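Local structure of nucleoporin NUP170 (Chaetomium thermophilum, 5HAX) at residues 29-43 against 420-432. The protein probably serves as a structural scaffold nucleoporin of the nuclear pore complex, joining a beta-propeller-like N-terminal region to a helical C-terminal region. Residues are numbered along the deposited sequence; the frame is centred on the assembly and turned at random.
Sequences YCRPGASSDYEMQSS and ASALKYFEQGTWI. With EDO (1,2-ethanediol), chain G.
Met-40 lies against Gly-429, where the missing side chain leaves a hollow for the sulfur. SD sits 4.0 Å from Gly-429 CA, and a beta carbon there would clash with it. Bends in the methionine chain (chi2 -63°, chi3 -62°) bring CE to 3.6 Å from Trp-431 CD1. Strand 39-41 runs parallel to strand 427-432 as an edge strand of a propeller-like sheet. Glu-39 N bonds Glu-427 O, and Gln-41 N bonds Gly-429 O. On the face of Glu-39, Gln-428 fits between two side chains. Its NE2 meets Glu-39 OE1 from above the carboxylate plane at 2.9 Å. Its OE1 takes Gln-41 NE2 on an in-plane lone pair at 3.0 Å. Gln-41 NE2 also bonds Glu-39 OE2 weakly. An alanine in place of Gln-428 would probably cost Glu-39 OE1 its amide donor, leave Gln-41 NE2 just that weak bond of those described here, and open a gap. Tyr-38 lies alongside Glu-427, CE1 by OE2, which salt-bridges Lys-348 and Arg-318. Tyr-29 CE2 and Cys-30 SG both meet the Tyr-425 ring obliquely from one side, at CD1 (3.6 Å) and CD2 (3.7 Å). Arg-31 NH2 bonds Ser-421 O and Leu-423 O. The chemistry implies a join held by backbone, amide and guanidinium bonds, with aromatic packing beside them.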
loop_
_atom_site.group_PDB
_atom_site.type_symbol
_atom_site.label_atom_id
_atom_site.label_comp_id
_atom_site.label_asym_id
_atom_site.label_seq_id
_atom_site.Cartn_x
_atom_site.Cartn_y
_atom_site.Cartn_z
ATOM N N TYR A 29 10.731 13.414 -8.458
ATOM C CA TYR A 29 9.754 14.495 -8.466
ATOM C C TYR A 29 9.608 15.168 -7.108
ATOM O O TYR A 29 8.755 16.051 -6.958
ATOM C CB TYR A 29 8.391 13.994 -8.976
ATOM C CG TYR A 29 7.643 12.991 -8.120
ATOM C CD1 TYR A 29 7.690 11.632 -8.404
ATOM C CD2 TYR A 29 6.842 13.409 -7.065
ATOM C CE1 TYR A 29 6.986 10.716 -7.640
ATOM C CE2 TYR A 29 6.137 12.503 -6.297
ATOM C CZ TYR A 29 6.210 11.159 -6.590
ATOM O OH TYR A 29 5.505 10.258 -5.825
ATOM N N CYS A 30 10.430 14.791 -6.126
ATOM C CA CYS A 30 10.561 15.535 -4.879
ATOM C C CYS A 30 12.006 15.990 -4.723
ATOM O O CYS A 30 12.627 15.773 -3.679
ATOM C CB CYS A 30 10.126 14.685 -3.680
ATOM S SG CYS A 30 8.350 14.363 -3.595
ATOM N N ARG A 31 12.550 16.607 -5.770
ATOM C CA ARG A 31 13.923 17.074 -5.739
ATOM C C ARG A 31 14.059 18.235 -4.760
ATOM O O ARG A 31 13.064 18.857 -4.381
ATOM C CB ARG A 31 14.369 17.507 -7.133
ATOM C CG ARG A 31 14.611 16.360 -8.101
ATOM C CD ARG A 31 14.787 16.878 -9.514
ATOM N NE ARG A 31 13.554 17.471 -10.023
ATOM C CZ ARG A 31 13.488 18.301 -11.059
ATOM N NH1 ARG A 31 14.592 18.656 -11.706
ATOM N NH2 ARG A 31 12.315 18.786 -11.445
ATOM N N PRO A 32 15.284 18.541 -4.332
ATOM C CA PRO A 32 15.486 19.651 -3.391
ATOM C C PRO A 32 14.773 20.915 -3.847
ATOM O O PRO A 32 14.926 21.365 -4.984
ATOM C CB PRO A 32 17.006 19.824 -3.377
ATOM C CG PRO A 32 17.534 18.465 -3.690
ATOM C CD PRO A 32 16.543 17.836 -4.634
ATOM N N GLY A 33 13.975 21.481 -2.944
ATOM C CA GLY A 33 13.099 22.592 -3.266
ATOM C C GLY A 33 11.769 22.458 -2.554
ATOM O O GLY A 33 11.713 21.894 -1.459
ATOM N N ALA A 34 10.689 22.952 -3.157
ATOM C CA ALA A 34 9.383 22.902 -2.516
ATOM C C ALA A 34 8.294 22.878 -3.578
ATOM O O ALA A 34 8.532 23.169 -4.753
ATOM C CB ALA A 34 9.185 24.086 -1.566
ATOM N N SER A 35 7.083 22.533 -3.142
ATOM C CA SER A 35 5.939 22.446 -4.036
ATOM C C SER A 35 4.657 22.742 -3.272
ATOM O O SER A 35 4.553 22.474 -2.072
ATOM C CB SER A 35 5.842 21.060 -4.685
ATOM O OG SER A 35 4.590 20.885 -5.326
ATOM N N SER A 36 3.681 23.304 -3.992
ATOM C CA SER A 36 2.325 23.494 -3.488
ATOM C C SER A 36 1.299 23.084 -4.541
ATOM O O SER A 36 0.211 23.667 -4.618
ATOM C CB SER A 36 2.090 24.947 -3.061
ATOM O OG SER A 36 2.204 25.834 -4.160
ATOM N N ASP A 37 1.632 22.082 -5.352
ATOM C CA ASP A 37 0.791 21.673 -6.472
ATOM C C ASP A 37 -0.339 20.771 -5.983
ATOM O O ASP A 37 -0.089 19.669 -5.484
ATOM C CB ASP A 37 1.632 20.950 -7.520
ATOM C CG ASP A 37 2.653 21.858 -8.179
ATOM O OD1 ASP A 37 2.299 22.518 -9.178
ATOM O OD2 ASP A 37 3.806 21.909 -7.700
ATOM N N TYR A 38 -1.576 21.235 -6.140
ATOM C CA TYR A 38 -2.757 20.455 -5.804
ATOM C C TYR A 38 -3.840 20.703 -6.840
ATOM O O TYR A 38 -3.974 21.810 -7.368
ATOM C CB TYR A 38 -3.337 20.816 -4.426
ATOM C CG TYR A 38 -2.446 20.538 -3.236
ATOM C CD1 TYR A 38 -2.492 19.314 -2.578
ATOM C CD2 TYR A 38 -1.583 21.510 -2.747
ATOM C CE1 TYR A 38 -1.689 19.061 -1.483
ATOM C CE2 TYR A 38 -0.775 21.263 -1.652
ATOM C CZ TYR A 38 -0.837 20.040 -1.024
ATOM O OH TYR A 38 -0.037 19.796 0.067
ATOM N N GLU A 39 -4.611 19.658 -7.126
ATOM C CA GLU A 39 -5.938 19.798 -7.716
ATOM C C GLU A 39 -6.926 19.234 -6.704
ATOM O O GLU A 39 -6.927 18.028 -6.434
ATOM C CB GLU A 39 -6.054 19.086 -9.062
ATOM C CG GLU A 39 -7.322 19.467 -9.820
ATOM C CD GLU A 39 -7.503 18.698 -11.115
ATOM O OE1 GLU A 39 -6.527 18.077 -11.587
ATOM O OE2 GLU A 39 -8.627 18.716 -11.659
ATOM N N MET A 40 -7.746 20.109 -6.128
ATOM C CA MET A 40 -8.703 19.716 -5.105
ATOM C C MET A 40 -10.007 19.262 -5.745
ATOM O O MET A 40 -10.452 19.827 -6.747
ATOM C CB MET A 40 -8.971 20.878 -4.148
ATOM C CG MET A 40 -7.764 21.281 -3.314
ATOM S SD MET A 40 -7.202 19.976 -2.201
ATOM C CE MET A 40 -8.636 19.776 -1.147
ATOM N N GLN A 41 -10.614 18.235 -5.153
ATOM C CA GLN A 41 -11.874 17.680 -5.621
ATOM C C GLN A 41 -12.870 17.657 -4.473
ATOM O O GLN A 41 -12.510 17.348 -3.333
ATOM C CB GLN A 41 -11.695 16.255 -6.166
ATOM C CG GLN A 41 -10.615 16.113 -7.229
ATOM C CD GLN A 41 -10.984 16.782 -8.538
ATOM O OE1 GLN A 41 -12.081 17.320 -8.691
ATOM N NE2 GLN A 41 -10.064 16.750 -9.494
ATOM N N SER A 42 -14.119 17.994 -4.776
ATOM C CA SER A 42 -15.181 17.850 -3.794
ATOM C C SER A 42 -15.356 16.377 -3.443
ATOM O O SER A 42 -15.189 15.491 -4.286
ATOM C CB SER A 42 -16.487 18.434 -4.333
ATOM O OG SER A 42 -17.459 18.541 -3.309
ATOM N N SER A 43 -15.680 16.113 -2.175
ATOM C CA SER A 43 -15.765 14.729 -1.716
ATOM C C SER A 43 -16.893 13.971 -2.401
ATOM O O SER A 43 -16.823 12.742 -2.528
ATOM C CB SER A 43 -15.950 14.682 -0.201
ATOM O OG SER A 43 -17.115 15.384 0.198
ATOM N N ALA A 420 12.029 15.004 -17.723
ATOM C CA ALA A 420 12.188 14.658 -16.316
ATOM C C ALA A 420 12.419 15.893 -15.454
ATOM O O ALA A 420 12.034 15.909 -14.280
ATOM C CB ALA A 420 13.345 13.674 -16.151
ATOM N N SER A 421 13.043 16.933 -16.011
ATOM C CA SER A 421 13.312 18.144 -15.246
ATOM C C SER A 421 12.048 18.929 -14.921
ATOM O O SER A 421 12.111 19.848 -14.097
ATOM C CB SER A 421 14.288 19.039 -16.013
ATOM O OG SER A 421 13.701 19.527 -17.207
ATOM N N ALA A 422 10.919 18.599 -15.544
ATOM C CA ALA A 422 9.649 19.256 -15.270
ATOM C C ALA A 422 8.820 18.523 -14.224
ATOM O O ALA A 422 7.681 18.926 -13.964
ATOM C CB ALA A 422 8.841 19.390 -16.564
ATOM N N LEU A 423 9.361 17.472 -13.616
ATOM C CA LEU A 423 8.604 16.679 -12.657
ATOM C C LEU A 423 8.391 17.449 -11.361
ATOM O O LEU A 423 9.339 17.994 -10.785
ATOM C CB LEU A 423 9.332 15.368 -12.369
ATOM C CG LEU A 423 9.165 14.254 -13.403
ATOM C CD1 LEU A 423 10.159 13.135 -13.136
ATOM C CD2 LEU A 423 7.739 13.725 -13.397
ATOM N N LYS A 424 7.144 17.480 -10.897
ATOM C CA LYS A 424 6.791 18.056 -9.609
ATOM C C LYS A 424 5.850 17.108 -8.878
ATOM O O LYS A 424 5.253 16.208 -9.474
ATOM C CB LYS A 424 6.128 19.431 -9.762
ATOM C CG LYS A 424 6.930 20.427 -10.583
ATOM C CD LYS A 424 6.361 21.831 -10.443
ATOM C CE LYS A 424 6.781 22.731 -11.592
ATOM N NZ LYS A 424 5.611 23.131 -12.423
ATOM N N TYR A 425 5.721 17.330 -7.569
ATOM C CA TYR A 425 4.879 16.498 -6.707
ATOM C C TYR A 425 3.416 16.923 -6.859
ATOM O O TYR A 425 2.792 17.489 -5.958
ATOM C CB TYR A 425 5.351 16.601 -5.262
ATOM C CG TYR A 425 4.671 15.666 -4.277
ATOM C CD1 TYR A 425 3.750 14.712 -4.695
ATOM C CD2 TYR A 425 4.954 15.746 -2.917
ATOM C CE1 TYR A 425 3.135 13.868 -3.788
ATOM C CE2 TYR A 425 4.344 14.906 -2.007
ATOM C CZ TYR A 425 3.435 13.971 -2.446
ATOM O OH TYR A 425 2.826 13.136 -1.537
ATOM N N PHE A 426 2.864 16.632 -8.035
ATOM C CA PHE A 426 1.448 16.875 -8.275
ATOM C C PHE A 426 0.603 15.961 -7.393
ATOM O O PHE A 426 0.956 14.804 -7.156
ATOM C CB PHE A 426 1.106 16.642 -9.748
ATOM C CG PHE A 426 1.925 17.467 -10.703
ATOM C CD1 PHE A 426 1.713 18.829 -10.823
ATOM C CD2 PHE A 426 2.899 16.874 -11.492
ATOM C CE1 PHE A 426 2.463 19.587 -11.705
ATOM C CE2 PHE A 426 3.650 17.628 -12.376
ATOM C CZ PHE A 426 3.432 18.984 -12.480
ATOM N N GLU A 427 -0.522 16.488 -6.906
ATOM C CA GLU A 427 -1.398 15.738 -6.014
ATOM C C GLU A 427 -2.860 15.992 -6.352
ATOM O O GLU A 427 -3.230 17.066 -6.834
ATOM C CB GLU A 427 -1.162 16.104 -4.537
ATOM C CG GLU A 427 0.065 15.461 -3.907
ATOM C CD GLU A 427 0.135 15.687 -2.407
ATOM O OE1 GLU A 427 -0.126 14.732 -1.646
ATOM O OE2 GLU A 427 0.450 16.820 -1.987
ATOM N N GLN A 428 -3.681 14.977 -6.094
ATOM C CA GLN A 428 -5.134 15.091 -6.059
ATOM C C GLN A 428 -5.576 15.025 -4.603
ATOM O O GLN A 428 -5.163 14.118 -3.874
ATOM C CB GLN A 428 -5.795 13.967 -6.863
ATOM C CG GLN A 428 -5.524 14.004 -8.364
ATOM C CD GLN A 428 -6.355 15.041 -9.090
ATOM O OE1 GLN A 428 -7.525 15.254 -8.770
ATOM N NE2 GLN A 428 -5.755 15.690 -10.078
ATOM N N GLY A 429 -6.413 15.977 -4.181
ATOM C CA GLY A 429 -6.796 16.086 -2.789
ATOM C C GLY A 429 -8.295 16.232 -2.617
ATOM O O GLY A 429 -9.027 16.559 -3.552
ATOM N N THR A 430 -8.742 15.980 -1.388
ATOM C CA THR A 430 -10.151 16.120 -1.039
ATOM C C THR A 430 -10.288 16.229 0.473
ATOM O O THR A 430 -9.403 15.818 1.228
ATOM C CB THR A 430 -10.985 14.943 -1.565
ATOM O OG1 THR A 430 -12.377 15.200 -1.343
ATOM C CG2 THR A 430 -10.590 13.642 -0.874
ATOM N N TRP A 431 -11.425 16.780 0.900
ATOM C CA TRP A 431 -11.772 16.932 2.310
ATOM C C TRP A 431 -12.920 15.991 2.649
ATOM O O TRP A 431 -13.996 16.084 2.049
ATOM C CB TRP A 431 -12.185 18.368 2.625
ATOM C CG TRP A 431 -11.060 19.334 2.751
ATOM C CD1 TRP A 431 -10.609 20.194 1.794
ATOM C CD2 TRP A 431 -10.252 19.561 3.911
ATOM N NE1 TRP A 431 -9.565 20.940 2.284
ATOM C CE2 TRP A 431 -9.326 20.571 3.582
ATOM C CE3 TRP A 431 -10.220 19.007 5.195
ATOM C CZ2 TRP A 431 -8.378 21.038 4.489
ATOM C CZ3 TRP A 431 -9.276 19.472 6.095
ATOM C CH2 TRP A 431 -8.368 20.477 5.737
ATOM N N ILE A 432 -12.705 15.115 3.627
ATOM C CA ILE A 432 -13.737 14.212 4.128
ATOM C C ILE A 432 -14.167 14.717 5.497
ATOM O O ILE A 432 -13.346 14.808 6.419
ATOM C CB ILE A 432 -13.237 12.762 4.196
ATOM C CG1 ILE A 432 -13.044 12.221 2.776
ATOM C CG2 ILE A 432 -14.224 11.887 4.971
ATOM C CD1 ILE A 432 -12.276 10.927 2.710
HETATM C C1 EDO G . 15.931 13.645 -3.391
HETATM O O1 EDO G . 15.542 14.132 -4.679
HETATM C C2 EDO G . 16.157 14.820 -2.447
HETATM O O2 EDO G . 14.991 15.652 -2.433
HETATM O O HOH W 1 7.949 18.863 -6.369
HETATM O O HOH W 2 10.945 17.841 -8.546
HETATM O O HOH W 3 3.852 24.282 -10.395
HETATM O O HOH W 4 -13.136 18.794 -1.033
HETATM O O HOH W 5 -15.334 17.953 0.018
#